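Local atomic coordinates of SusD-like carbohydrate binding protein (Bacteroides vulgatus, PDB entry 3LEW), a protein that probably binds carbohydrates at the outer membrane of the bacterium and is likely to serve in nutrient capture. Residues Lys24-Gly29 and Asn115-Gln120; Asn98-Asn103 and Gly119-Leu124; Arg125-Leu130 and Leu209-Leu214; Ile151-Thr156 and Tyr174-Asn179. All coordinates share one frame; numbering follows the deposited sequence.

Overall arrangement
Helix 111-135 runs through the first three contacts and ties them into one helical framework, consistent with the TPR-like body of SusD proteins. Contacts 1 and 2, with centres about 6 Å apart, end on the same part of that helix and share Gly119 and Gln120; helices 19-35 and 81-103 pack there. Both close before contact 3 opens further along, where helix 202-215 joins about 15 Å from contact 2 between centres and nearer the middle of the chain. Contact 4, nested within the chain loop that contact 3 closes, sets the loop 151-156 against helix 170-187 at the surface, its centre about 11 Å from those of contacts 2 and 3.

Contact 1: residues Lys24-Gly29 and Asn115-Gln120; sequences KVLNGG and NRIKGQ
Gln120, which meets Leu26 across this contact, has its amide gripped at both ends: OE1 accepts a hydrogen bond from Arg116 NH1 at 2.9 Å, while NE2 is bonded to the backbone oxygen of Ile200 and to the hydroxyl of Tyr192. With three bonds the buried amide is held against rotation. The setting is the TPR-like helical part of the SusD fold, where helix 19-35 packs on helix 111-135. The bond from Arg116 to Gln120 spans one helical turn and is fairly straight (160° at the hydrogen). Its acceptor lies in the guanidinium plane, although the donor stands 30° off the plane of the amide carbonyl. Arg116 NH1 also forms a salt bridge with Glu23, so this one nitrogen links the two helices beside their apolar contact.

That contact is small and rests on a single branch of Leu26. Its CD2 lies 3.9 Å from Gln120 CB and equally far from the backbone O of Ile117, with Ile117 CG2 a looser neighbour at 4.4 Å. Gln120 runs extended beyond CG (chi2 174°), carrying its amide off to Arg116 and leaving its base to the leucine. Val100 of helix 81-103 touches both Leu26 and Ile117. On the polar side, Ile117 CG1 lies 3.6 Å above one face of the Arg116 guanidinium, displaced toward its rim.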
loop_
_atom_site.group_PDB
_atom_site.type_symbol
_atom_site.label_atom_id
_atom_site.label_comp_id
_atom_site.label_asym_id
_atom_site.label_seq_id
_atom_site.Cartn_x
_atom_site.Cartn_y
_atom_site.Cartn_z
ATOM N N LYS A 24 1.294 -7.858 -24.631
ATOM C CA LYS A 24 1.853 -6.529 -24.784
ATOM C C LYS A 24 0.914 -5.477 -24.209
ATOM O O LYS A 24 1.362 -4.547 -23.547
ATOM C CB LYS A 24 2.180 -6.210 -26.222
ATOM C CG LYS A 24 2.935 -4.889 -26.376
ATOM N N VAL A 25 -0.386 -5.605 -24.474
ATOM C CA VAL A 25 -1.345 -4.676 -23.883
ATOM C C VAL A 25 -1.340 -4.721 -22.353
ATOM O O VAL A 25 -1.407 -3.669 -21.639
ATOM C CB VAL A 25 -2.750 -4.882 -24.453
ATOM C CG1 VAL A 25 -3.763 -3.974 -23.720
ATOM C CG2 VAL A 25 -2.749 -4.631 -25.957
ATOM N N LEU A 26 -1.304 -5.932 -21.801
ATOM C CA LEU A 26 -1.222 -6.073 -20.359
ATOM C C LEU A 26 0.050 -5.462 -19.776
ATOM O O LEU A 26 0.005 -4.797 -18.704
ATOM C CB LEU A 26 -1.334 -7.546 -19.964
ATOM C CG LEU A 26 -2.098 -7.980 -18.731
ATOM C CD1 LEU A 26 -3.519 -7.314 -18.751
ATOM C CD2 LEU A 26 -2.210 -9.520 -18.761
ATOM N N ASN A 27 1.181 -5.678 -20.453
ATOM C CA ASN A 27 2.464 -5.117 -20.001
ATOM C C ASN A 27 2.395 -3.598 -20.022
ATOM O O ASN A 27 2.925 -2.941 -19.107
ATOM C CB ASN A 27 3.630 -5.560 -20.900
ATOM C CG ASN A 27 3.961 -7.033 -20.769
ATOM O OD1 ASN A 27 3.562 -7.687 -19.801
ATOM N ND2 ASN A 27 4.711 -7.569 -21.770
ATOM N N GLY A 28 1.752 -3.043 -21.059
ATOM C CA GLY A 28 1.594 -1.579 -21.165
ATOM C C GLY A 28 0.725 -1.007 -20.043
ATOM O O GLY A 28 1.053 0.048 -19.444
ATOM N N GLY A 29 -0.380 -1.696 -19.738
ATOM C CA GLY A 29 -1.234 -1.373 -18.596
ATOM C C GLY A 29 -0.460 -1.334 -17.286
ATOM O O GLY A 29 -0.636 -0.430 -16.456
ATOM N N ASN A 115 -4.822 -19.348 -21.352
ATOM C CA ASN A 115 -5.324 -19.433 -19.965
ATOM C C ASN A 115 -4.547 -18.534 -19.023
ATOM O O ASN A 115 -5.131 -17.787 -18.223
ATOM C CB ASN A 115 -5.270 -20.873 -19.427
ATOM C CG ASN A 115 -6.232 -21.821 -20.113
ATOM O OD1 ASN A 115 -7.117 -21.438 -20.879
ATOM N ND2 ASN A 115 -6.035 -23.112 -19.836
ATOM N N ARG A 116 -3.218 -18.593 -19.116
ATOM C CA ARG A 116 -2.339 -17.874 -18.205
ATOM C C ARG A 116 -2.466 -16.362 -18.367
ATOM O O ARG A 116 -2.529 -15.635 -17.357
ATOM C CB ARG A 116 -0.904 -18.344 -18.414
ATOM C CG ARG A 116 0.098 -17.743 -17.468
ATOM C CD ARG A 116 0.788 -16.537 -18.077
ATOM N NE ARG A 116 1.517 -16.864 -19.293
ATOM C CZ ARG A 116 2.085 -15.968 -20.091
ATOM N NH1 ARG A 116 2.046 -14.670 -19.805
ATOM N NH2 ARG A 116 2.717 -16.393 -21.182
ATOM N N ILE A 117 -2.523 -15.896 -19.621
ATOM C CA ILE A 117 -2.711 -14.478 -19.919
ATOM C C ILE A 117 -4.094 -13.971 -19.434
ATOM O O ILE A 117 -4.197 -12.908 -18.780
ATOM C CB ILE A 117 -2.492 -14.158 -21.401
ATOM C CG1 ILE A 117 -1.015 -14.399 -21.771
ATOM C CG2 ILE A 117 -2.866 -12.683 -21.714
ATOM C CD1 ILE A 117 -0.756 -14.431 -23.233
ATOM N N LYS A 118 -5.129 -14.771 -19.688
ATOM C CA LYS A 118 -6.467 -14.453 -19.164
ATOM C C LYS A 118 -6.445 -14.340 -17.642
ATOM O O LYS A 118 -6.987 -13.381 -17.061
ATOM C CB LYS A 118 -7.442 -15.528 -19.608
ATOM C CG LYS A 118 -8.885 -15.317 -19.150
ATOM C CD LYS A 118 -9.773 -16.397 -19.683
ATOM C CE LYS A 118 -11.208 -16.119 -19.311
ATOM N NZ LYS A 118 -12.178 -17.059 -19.999
ATOM N N GLY A 119 -5.757 -15.274 -16.976
ATOM C CA GLY A 119 -5.615 -15.226 -15.530
ATOM C C GLY A 119 -4.892 -13.990 -15.021
ATOM O O GLY A 119 -5.285 -13.373 -14.036
ATOM N N GLN A 120 -3.835 -13.614 -15.724
ATOM C CA GLN A 120 -3.083 -12.446 -15.344
ATOM C C GLN A 120 -3.927 -11.130 -15.481
ATOM O O GLN A 120 -3.827 -10.222 -14.637
ATOM C CB GLN A 120 -1.776 -12.364 -16.127
ATOM C CG GLN A 120 -0.724 -13.402 -15.679
ATOM C CD GLN A 120 0.511 -13.421 -16.535
ATOM O OE1 GLN A 120 0.442 -13.263 -17.781
ATOM N NE2 GLN A 120 1.665 -13.690 -15.888
#

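Contact 2: residues Asn98-Asn103 and Gly119-Leu124; sequences NGVLDN and GQALAL
Ala121 CB fits against two consecutive residues of the facing helix, reaching Val100 CG1 at 3.8 Å and Leu101 CG at 3.9 Å. Helices 81-103 and 111-135 follow each other in the chain and form an antiparallel helical hairpin within the TPR-like helical part of the SusD fold; over these short segments their N-to-C directions are 149° apart and their axes approach to 9.1 Å. The small methyl of Ala121 lets the backbones come close, with the CA atoms of Leu101 and Ala121 6.7 Å apart.

The tight part is wholly apolar. Leu101 and Leu122 meet at about a right angle, both branches of Leu101 resting on the CG and CD2 side of Leu122: Leu101 CD1 touches Leu122 CD2 at 3.7 Å, and Leu101 CD2 touches Leu122 CG at 3.9 Å. Leu101 has its CG beside its own backbone N (chi1 -71°), a setting that brings both methyls to the facing helix. An alanine in place of Leu101 would remove both branches and is likely to take away the apolar cover given to Leu122 and one flank of Ala121, opening a gap between the helices.

Looser ground lies toward solvent, where Asp102 is exposed and Asn103 turns back on its own chain: its ND2 donates to Gly99 O at 2.9 Å in a nearly straight bond (173°). Beyond the hairpin, helix 170-187 packs on Leu122 through Asp180, Glu183 and Leu187, while helix 19-35 brings Val25 to Val100 and Leu26 to Ala121.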
loop_
_atom_site.group_PDB
_atom_site.type_symbol
_atom_site.label_atom_id
_atom_site.label_comp_id
_atom_site.label_asym_id
_atom_site.label_seq_id
_atom_site.Cartn_x
_atom_site.Cartn_y
_atom_site.Cartn_z
ATOM N N ASN A 98 -9.722 -5.404 -19.461
ATOM C CA ASN A 98 -10.941 -5.795 -20.165
ATOM C C ASN A 98 -10.709 -5.966 -21.671
ATOM O O ASN A 98 -11.313 -6.836 -22.304
ATOM C CB ASN A 98 -12.076 -4.806 -19.899
ATOM C CG ASN A 98 -12.593 -4.892 -18.465
ATOM O OD1 ASN A 98 -12.420 -5.921 -17.832
ATOM N ND2 ASN A 98 -13.249 -3.811 -17.959
ATOM N N GLY A 99 -9.853 -5.137 -22.261
ATOM C CA GLY A 99 -9.531 -5.309 -23.698
ATOM C C GLY A 99 -8.835 -6.643 -23.941
ATOM O O GLY A 99 -9.155 -7.351 -24.897
ATOM N N VAL A 100 -7.924 -7.023 -23.055
ATOM C CA VAL A 100 -7.284 -8.335 -23.116
ATOM C C VAL A 100 -8.318 -9.477 -22.970
ATOM O O VAL A 100 -8.366 -10.411 -23.787
ATOM C CB VAL A 100 -6.146 -8.445 -22.087
ATOM C CG1 VAL A 100 -5.672 -9.903 -21.896
ATOM C CG2 VAL A 100 -5.016 -7.492 -22.515
ATOM N N LEU A 101 -9.175 -9.353 -21.956
ATOM C CA LEU A 101 -10.198 -10.335 -21.687
ATOM C C LEU A 101 -11.187 -10.447 -22.843
ATOM O O LEU A 101 -11.667 -11.540 -23.097
ATOM C CB LEU A 101 -10.890 -10.039 -20.333
ATOM C CG LEU A 101 -10.022 -10.306 -19.117
ATOM C CD1 LEU A 101 -10.672 -9.690 -17.816
ATOM C CD2 LEU A 101 -9.693 -11.830 -18.969
ATOM N N ASP A 102 -11.453 -9.361 -23.580
ATOM C CA ASP A 102 -12.403 -9.403 -24.715
ATOM C C ASP A 102 -11.830 -10.125 -25.947
ATOM O O ASP A 102 -12.584 -10.523 -26.814
ATOM C CB ASP A 102 -12.840 -7.996 -25.160
ATOM C CG ASP A 102 -13.761 -7.286 -24.146
ATOM O OD1 ASP A 102 -14.287 -7.916 -23.194
ATOM O OD2 ASP A 102 -13.931 -6.052 -24.281
ATOM N N ASN A 103 -10.503 -10.247 -26.017
ATOM C CA ASN A 103 -9.782 -10.719 -27.185
ATOM C C ASN A 103 -8.944 -12.001 -26.944
ATOM O O ASN A 103 -8.540 -12.659 -27.909
ATOM C CB ASN A 103 -8.838 -9.612 -27.669
ATOM C CG ASN A 103 -9.552 -8.485 -28.428
ATOM O OD1 ASN A 103 -9.740 -8.574 -29.649
ATOM N ND2 ASN A 103 -9.886 -7.396 -27.730
ATOM N N GLY A 119 -5.757 -15.274 -16.976
ATOM C CA GLY A 119 -5.615 -15.226 -15.530
ATOM C C GLY A 119 -4.892 -13.990 -15.021
ATOM O O GLY A 119 -5.285 -13.373 -14.036
ATOM N N GLN A 120 -3.835 -13.614 -15.724
ATOM C CA GLN A 120 -3.083 -12.446 -15.344
ATOM C C GLN A 120 -3.927 -11.130 -15.481
ATOM O O GLN A 120 -3.827 -10.222 -14.637
ATOM C CB GLN A 120 -1.776 -12.364 -16.127
ATOM C CG GLN A 120 -0.724 -13.402 -15.679
ATOM C CD GLN A 120 0.511 -13.421 -16.535
ATOM O OE1 GLN A 120 0.442 -13.263 -17.781
ATOM N NE2 GLN A 120 1.665 -13.690 -15.888
ATOM N N ALA A 121 -4.714 -11.043 -16.543
ATOM C CA ALA A 121 -5.627 -9.921 -16.767
ATOM C C ALA A 121 -6.696 -9.842 -15.691
ATOM O O ALA A 121 -6.959 -8.774 -15.153
ATOM C CB ALA A 121 -6.246 -9.996 -18.181
ATOM N N LEU A 122 -7.249 -10.987 -15.314
ATOM C CA LEU A 122 -8.237 -11.037 -14.219
ATOM C C LEU A 122 -7.636 -10.668 -12.878
ATOM O O LEU A 122 -8.278 -9.977 -12.087
ATOM C CB LEU A 122 -8.869 -12.449 -14.144
ATOM C CG LEU A 122 -9.910 -12.813 -15.227
ATOM C CD1 LEU A 122 -10.171 -14.365 -15.279
ATOM C CD2 LEU A 122 -11.251 -12.034 -15.011
ATOM N N ALA A 123 -6.407 -11.130 -12.604
ATOM C CA ALA A 123 -5.737 -10.867 -11.320
ATOM C C ALA A 123 -5.430 -9.372 -11.182
ATOM O O ALA A 123 -5.702 -8.784 -10.134
ATOM C CB ALA A 123 -4.454 -11.746 -11.171
ATOM N N LEU A 124 -4.924 -8.752 -12.254
ATOM C CA LEU A 124 -4.656 -7.301 -12.240
ATOM C C LEU A 124 -5.962 -6.534 -12.077
ATOM O O LEU A 124 -6.033 -5.574 -11.302
ATOM C CB LEU A 124 -3.902 -6.849 -13.487
ATOM C CG LEU A 124 -3.472 -5.351 -13.563
ATOM C CD1 LEU A 124 -2.675 -4.905 -12.351
ATOM C CD2 LEU A 124 -2.685 -5.108 -14.834
#

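Contact 3: residues Arg125-Leu130 and Leu209-Leu214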
loop_
_atom_site.group_PDB
_atom_site.type_symbol
_atom_site.label_atom_id
_atom_site.label_comp_id
_atom_site.label_asym_id
_atom_site.label_seq_id
_atom_site.Cartn_x
_atom_site.Cartn_y
_atom_site.Cartn_z
ATOM N N ARG A 125 -6.988 -6.955 -12.799
ATOM C CA ARG A 125 -8.288 -6.292 -12.656
ATOM C C ARG A 125 -8.794 -6.423 -11.213
ATOM O O ARG A 125 -9.266 -5.435 -10.582
ATOM C CB ARG A 125 -9.294 -6.830 -13.646
ATOM C CG ARG A 125 -10.574 -6.017 -13.671
ATOM C CD ARG A 125 -11.563 -6.538 -14.710
ATOM N NE ARG A 125 -12.280 -7.745 -14.277
ATOM C CZ ARG A 125 -13.119 -8.451 -15.059
ATOM N NH1 ARG A 125 -13.303 -8.135 -16.331
ATOM N NH2 ARG A 125 -13.747 -9.508 -14.588
ATOM N N GLY A 126 -8.697 -7.633 -10.657
ATOM C CA GLY A 126 -9.083 -7.849 -9.269
ATOM C C GLY A 126 -8.321 -6.983 -8.280
ATOM O O GLY A 126 -8.889 -6.454 -7.290
ATOM N N PHE A 127 -7.019 -6.828 -8.512
ATOM C CA PHE A 127 -6.175 -5.951 -7.693
ATOM C C PHE A 127 -6.648 -4.492 -7.717
ATOM O O PHE A 127 -6.632 -3.820 -6.675
ATOM C CB PHE A 127 -4.726 -6.019 -8.162
ATOM C CG PHE A 127 -3.782 -5.069 -7.447
ATOM C CD1 PHE A 127 -3.346 -5.327 -6.154
ATOM C CD2 PHE A 127 -3.296 -3.956 -8.064
ATOM C CE1 PHE A 127 -2.459 -4.473 -5.488
ATOM C CE2 PHE A 127 -2.424 -3.108 -7.389
ATOM C CZ PHE A 127 -1.999 -3.387 -6.129
ATOM N N LEU A 128 -7.081 -4.030 -8.887
ATOM C CA LEU A 128 -7.518 -2.648 -9.038
ATOM C C LEU A 128 -8.903 -2.471 -8.396
ATOM O O LEU A 128 -9.170 -1.460 -7.736
ATOM C CB LEU A 128 -7.473 -2.184 -10.493
ATOM C CG LEU A 128 -6.034 -2.110 -11.057
ATOM C CD1 LEU A 128 -6.078 -1.920 -12.618
ATOM C CD2 LEU A 128 -5.187 -1.064 -10.306
ATOM N N TYR A 129 -9.770 -3.467 -8.486
ATOM C CA TYR A 129 -11.058 -3.391 -7.710
ATOM C C TYR A 129 -10.810 -3.459 -6.190
ATOM O O TYR A 129 -11.551 -2.861 -5.399
ATOM C CB TYR A 129 -12.090 -4.409 -8.177
ATOM C CG TYR A 129 -12.747 -4.005 -9.479
ATOM C CD1 TYR A 129 -13.437 -2.805 -9.594
ATOM C CD2 TYR A 129 -12.627 -4.803 -10.629
ATOM C CE1 TYR A 129 -13.996 -2.391 -10.794
ATOM C CE2 TYR A 129 -13.211 -4.406 -11.844
ATOM C CZ TYR A 129 -13.866 -3.175 -11.928
ATOM O OH TYR A 129 -14.421 -2.729 -13.117
ATOM N N LEU A 130 -9.759 -4.172 -5.754
ATOM C CA LEU A 130 -9.380 -4.172 -4.336
ATOM C C LEU A 130 -8.964 -2.766 -3.883
ATOM O O LEU A 130 -9.316 -2.300 -2.798
ATOM C CB LEU A 130 -8.262 -5.160 -4.044
ATOM C CG LEU A 130 -7.675 -5.191 -2.635
ATOM C CD1 LEU A 130 -8.792 -5.526 -1.637
ATOM C CD2 LEU A 130 -6.535 -6.215 -2.521
ATOM N N LEU A 209 -5.208 -12.471 -3.201
ATOM C CA LEU A 209 -6.443 -13.087 -2.672
ATOM C C LEU A 209 -6.506 -13.052 -1.164
ATOM O O LEU A 209 -7.584 -12.777 -0.587
ATOM C CB LEU A 209 -6.572 -14.563 -3.081
ATOM C CG LEU A 209 -7.488 -14.911 -4.208
ATOM C CD1 LEU A 209 -7.365 -16.402 -4.479
ATOM C CD2 LEU A 209 -8.924 -14.482 -3.902
ATOM N N SER A 210 -5.375 -13.362 -0.524
ATOM C CA SER A 210 -5.266 -13.353 0.945
ATOM C C SER A 210 -5.598 -11.978 1.486
ATOM O O SER A 210 -6.362 -11.826 2.457
ATOM C CB SER A 210 -3.816 -13.720 1.368
ATOM O OG SER A 210 -3.590 -15.080 1.041
ATOM N N ARG A 211 -4.990 -10.952 0.874
ATOM C CA ARG A 211 -5.238 -9.575 1.249
ATOM C C ARG A 211 -6.721 -9.198 1.035
ATOM O O ARG A 211 -7.396 -8.675 1.915
ATOM C CB ARG A 211 -4.338 -8.648 0.413
ATOM C CG ARG A 211 -4.436 -7.198 0.836
ATOM C CD ARG A 211 -3.655 -6.286 -0.112
ATOM N NE ARG A 211 -2.203 -6.475 -0.011
ATOM C CZ ARG A 211 -1.307 -5.799 -0.762
ATOM N NH1 ARG A 211 -1.697 -4.945 -1.703
ATOM N NH2 ARG A 211 0.002 -6.007 -0.607
ATOM N N ALA A 212 -7.214 -9.466 -0.161
ATOM C CA ALA A 212 -8.594 -9.104 -0.505
ATOM C C ALA A 212 -9.630 -9.761 0.399
ATOM O O ALA A 212 -10.591 -9.110 0.855
ATOM C CB ALA A 212 -8.886 -9.436 -2.015
ATOM N N CYS A 213 -9.422 -11.046 0.694
ATOM C CA CYS A 213 -10.300 -11.753 1.552
ATOM C C CYS A 213 -10.232 -11.266 2.969
ATOM O O CYS A 213 -11.263 -11.163 3.598
ATOM C CB CYS A 213 -10.041 -13.248 1.493
ATOM S SG CYS A 213 -10.530 -14.003 -0.104
ATOM N N LEU A 214 -9.049 -10.919 3.451
ATOM C CA LEU A 214 -8.948 -10.286 4.766
ATOM C C LEU A 214 -9.744 -8.975 4.839
ATOM O O LEU A 214 -10.507 -8.744 5.797
ATOM C CB LEU A 214 -7.481 -10.042 5.150
ATOM C CG LEU A 214 -7.292 -9.524 6.587
ATOM C CD1 LEU A 214 -7.368 -10.727 7.554
ATOM C CD2 LEU A 214 -5.923 -8.788 6.750
#
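Leu130 drives both of its methyls into helix 202-215: CD1 lies 3.8 Å from Ala212 CA, and CD2 lies equally far from Arg211 CD. This is helix-on-helix packing in the TPR-like part of the SusD fold, with the two short axes inclined at 32° and running in roughly the same direction, 10.7 Å apart. Ala212 CB completes the apolar patch, 3.9 Å from Leu130 CD1. Leu130 and the chain of Arg211 meet at about a right angle, so a methyl rather than the whole side chain presses on the arginine's aliphatic part. With an alanine in place of Leu130, Ala212 and the methylenes of Arg211 would probably lose the two methyls that fill the space between the helices.

One turn back, Phe127 meets the far end of the same arginine. Arg211 NH1 sits at the edge of the ring, near its plane, 3.9 Å from Phe127 CE1, and the ring and guanidinium planes are 52° apart. The geometry is therefore not that of a cation over an aromatic face.

The next shell fixes these groups. A bend at chi3 (-69°) turns the Arg211 guanidinium off the line of its chain, and its NH2 forms a salt bridge with Glu348 and a hydrogen bond with Leu343 O, so the buried charge is paired outside the two helices. The Phe127 ring is held by Trp256 in a T-shaped pair and also meets Tyr45. Helix 170-187 lies alongside, where Leu130 touches Tyr174 and Ser177, and Ser177 OG is hydrogen-bonded to Gly126 O.

Contact 4: residues Ile151-Thr156 and Tyr174-Asn179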
loop_
_atom_site.group_PDB
_atom_site.type_symbol
_atom_site.label_atom_id
_atom_site.label_comp_id
_atom_site.label_asym_id
_atom_site.label_seq_id
_atom_site.Cartn_x
_atom_site.Cartn_y
_atom_site.Cartn_z
ATOM N N ILE A 151 -18.455 -0.732 -11.663
ATOM C CA ILE A 151 -17.753 -1.947 -12.071
ATOM C C ILE A 151 -17.926 -2.137 -13.545
ATOM O O ILE A 151 -19.055 -2.202 -14.025
ATOM C CB ILE A 151 -18.311 -3.184 -11.331
ATOM C CG1 ILE A 151 -18.038 -3.047 -9.839
ATOM C CG2 ILE A 151 -17.678 -4.475 -11.881
ATOM C CD1 ILE A 151 -18.612 -4.164 -8.974
ATOM N N TYR A 152 -16.811 -2.213 -14.275
ATOM C CA TYR A 152 -16.828 -2.561 -15.692
ATOM C C TYR A 152 -16.064 -3.843 -15.912
ATOM O O TYR A 152 -14.923 -4.018 -15.390
ATOM C CB TYR A 152 -16.163 -1.466 -16.550
ATOM C CG TYR A 152 -16.782 -0.128 -16.352
ATOM C CD1 TYR A 152 -17.979 0.180 -16.930
ATOM C CD2 TYR A 152 -16.184 0.828 -15.519
ATOM C CE1 TYR A 152 -18.588 1.426 -16.719
ATOM C CE2 TYR A 152 -16.769 2.055 -15.320
ATOM C CZ TYR A 152 -17.972 2.344 -15.900
ATOM O OH TYR A 152 -18.578 3.570 -15.680
ATOM N N THR A 153 -16.678 -4.727 -16.692
ATOM C CA THR A 153 -16.082 -6.015 -17.035
ATOM C C THR A 153 -15.984 -6.225 -18.548
ATOM O O THR A 153 -15.595 -7.310 -18.994
ATOM C CB THR A 153 -16.836 -7.183 -16.361
ATOM O OG1 THR A 153 -18.190 -7.255 -16.862
ATOM C CG2 THR A 153 -16.832 -7.030 -14.868
ATOM N N GLN A 154 -16.317 -5.190 -19.315
ATOM C CA GLN A 154 -16.170 -5.159 -20.784
ATOM C C GLN A 154 -15.394 -3.891 -21.156
ATOM O O GLN A 154 -15.508 -2.875 -20.429
ATOM C CB GLN A 154 -17.543 -5.083 -21.471
ATOM N N SER A 155 -14.639 -3.934 -22.265
ATOM C CA SER A 155 -13.778 -2.797 -22.650
ATOM C C SER A 155 -14.582 -1.499 -22.901
ATOM O O SER A 155 -15.676 -1.517 -23.491
ATOM C CB SER A 155 -12.833 -3.115 -23.835
ATOM O OG SER A 155 -11.580 -2.448 -23.618
ATOM N N THR A 156 -13.954 -0.400 -22.479
ATOM C CA THR A 156 -14.546 0.901 -22.099
ATOM C C THR A 156 -16.003 0.854 -21.626
ATOM O O THR A 156 -16.234 0.620 -20.420
ATOM C CB THR A 156 -14.203 2.045 -23.118
ATOM O OG1 THR A 156 -15.407 2.633 -23.603
ATOM C CG2 THR A 156 -13.302 1.535 -24.310
ATOM N N TYR A 174 -15.831 -5.450 -3.420
ATOM C CA TYR A 174 -15.044 -6.546 -2.802
ATOM C C TYR A 174 -15.340 -7.915 -3.463
ATOM O O TYR A 174 -14.410 -8.673 -3.748
ATOM C CB TYR A 174 -15.217 -6.597 -1.279
ATOM C CG TYR A 174 -14.257 -5.723 -0.494
ATOM C CD1 TYR A 174 -12.878 -5.941 -0.538
ATOM C CD2 TYR A 174 -14.741 -4.741 0.352
ATOM C CE1 TYR A 174 -11.995 -5.162 0.170
ATOM C CE2 TYR A 174 -13.860 -3.940 1.084
ATOM C CZ TYR A 174 -12.496 -4.186 1.008
ATOM O OH TYR A 174 -11.599 -3.430 1.723
ATOM N N ALA A 175 -16.611 -8.249 -3.706
ATOM C CA ALA A 175 -16.975 -9.528 -4.281
ATOM C C ALA A 175 -16.399 -9.675 -5.709
ATOM O O ALA A 175 -15.967 -10.750 -6.107
ATOM C CB ALA A 175 -18.515 -9.741 -4.271
ATOM N N GLN A 176 -16.403 -8.567 -6.455
ATOM C CA GLN A 176 -15.845 -8.527 -7.807
ATOM C C GLN A 176 -14.345 -8.795 -7.754
ATOM O O GLN A 176 -13.848 -9.610 -8.509
ATOM C CB GLN A 176 -16.112 -7.155 -8.470
ATOM C CG GLN A 176 -15.609 -7.024 -9.921
ATOM C CD GLN A 176 -16.338 -7.960 -10.850
ATOM O OE1 GLN A 176 -17.579 -8.000 -10.844
ATOM N NE2 GLN A 176 -15.596 -8.740 -11.642
ATOM N N SER A 177 -13.650 -8.161 -6.829
ATOM C CA SER A 177 -12.204 -8.378 -6.676
ATOM C C SER A 177 -11.892 -9.842 -6.394
ATOM O O SER A 177 -11.084 -10.498 -7.098
ATOM C CB SER A 177 -11.675 -7.506 -5.545
ATOM O OG SER A 177 -10.300 -7.722 -5.305
ATOM N N ILE A 178 -12.558 -10.384 -5.378
ATOM C CA ILE A 178 -12.343 -11.760 -4.960
ATOM C C ILE A 178 -12.707 -12.725 -6.087
ATOM O O ILE A 178 -11.922 -13.644 -6.377
ATOM C CB ILE A 178 -13.063 -12.068 -3.672
ATOM C CG1 ILE A 178 -12.441 -11.271 -2.509
ATOM C CG2 ILE A 178 -13.042 -13.566 -3.329
ATOM C CD1 ILE A 178 -13.328 -11.226 -1.256
ATOM N N ASN A 179 -13.831 -12.489 -6.781
ATOM C CA ASN A 179 -14.191 -13.372 -7.876
ATOM C C ASN A 179 -13.188 -13.385 -9.024
ATOM O O ASN A 179 -12.850 -14.468 -9.546
ATOM C CB ASN A 179 -15.566 -13.056 -8.404
ATOM C CG ASN A 179 -16.139 -14.184 -9.207
ATOM O OD1 ASN A 179 -16.484 -15.266 -8.665
ATOM N ND2 ASN A 179 -16.275 -13.957 -10.501
#
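The backbone is extended at Ile151 and Tyr152, which directs Ile151 and Thr153 toward Gln176 and Tyr152 away from it, with the CA atoms of Ile151 and Gln176 8.1 Å apart. The contact lays the loop between strand 147-149 and helix 159-162 over helix 170-187, at the surface of the TPR-like helical part of the SusD fold.

Gln176 carries the helix side alone. Its CG stands anti to the backbone N (chi1 -178°) and the chain then bends at chi2 (65°), folding the amide alongside the loop. Ile151 CG2 lies over this bend, 3.7 Å from Gln176 OE1 and 3.8 Å from Gln176 CG, while Ile151 CD1 reaches Gln176 CB at 3.9 Å. At the amide's other end, Thr153 CG2 approaches Gln176 NE2 to 3.9 Å. Ile151 CG2 and Thr153 CG2 thus meet the amide without any hydrogen bond across the contact, and the amide looks instead to its own helix, where NE2 makes a weak hydrogen bond with Asp180.

Arg125 of helix 111-135 touches both Thr153 and Gln176. Firmer ties hold the loop at Tyr152, whose backbone O is hydrogen-bonded to both Tyr129 OH and Asn98 ND2.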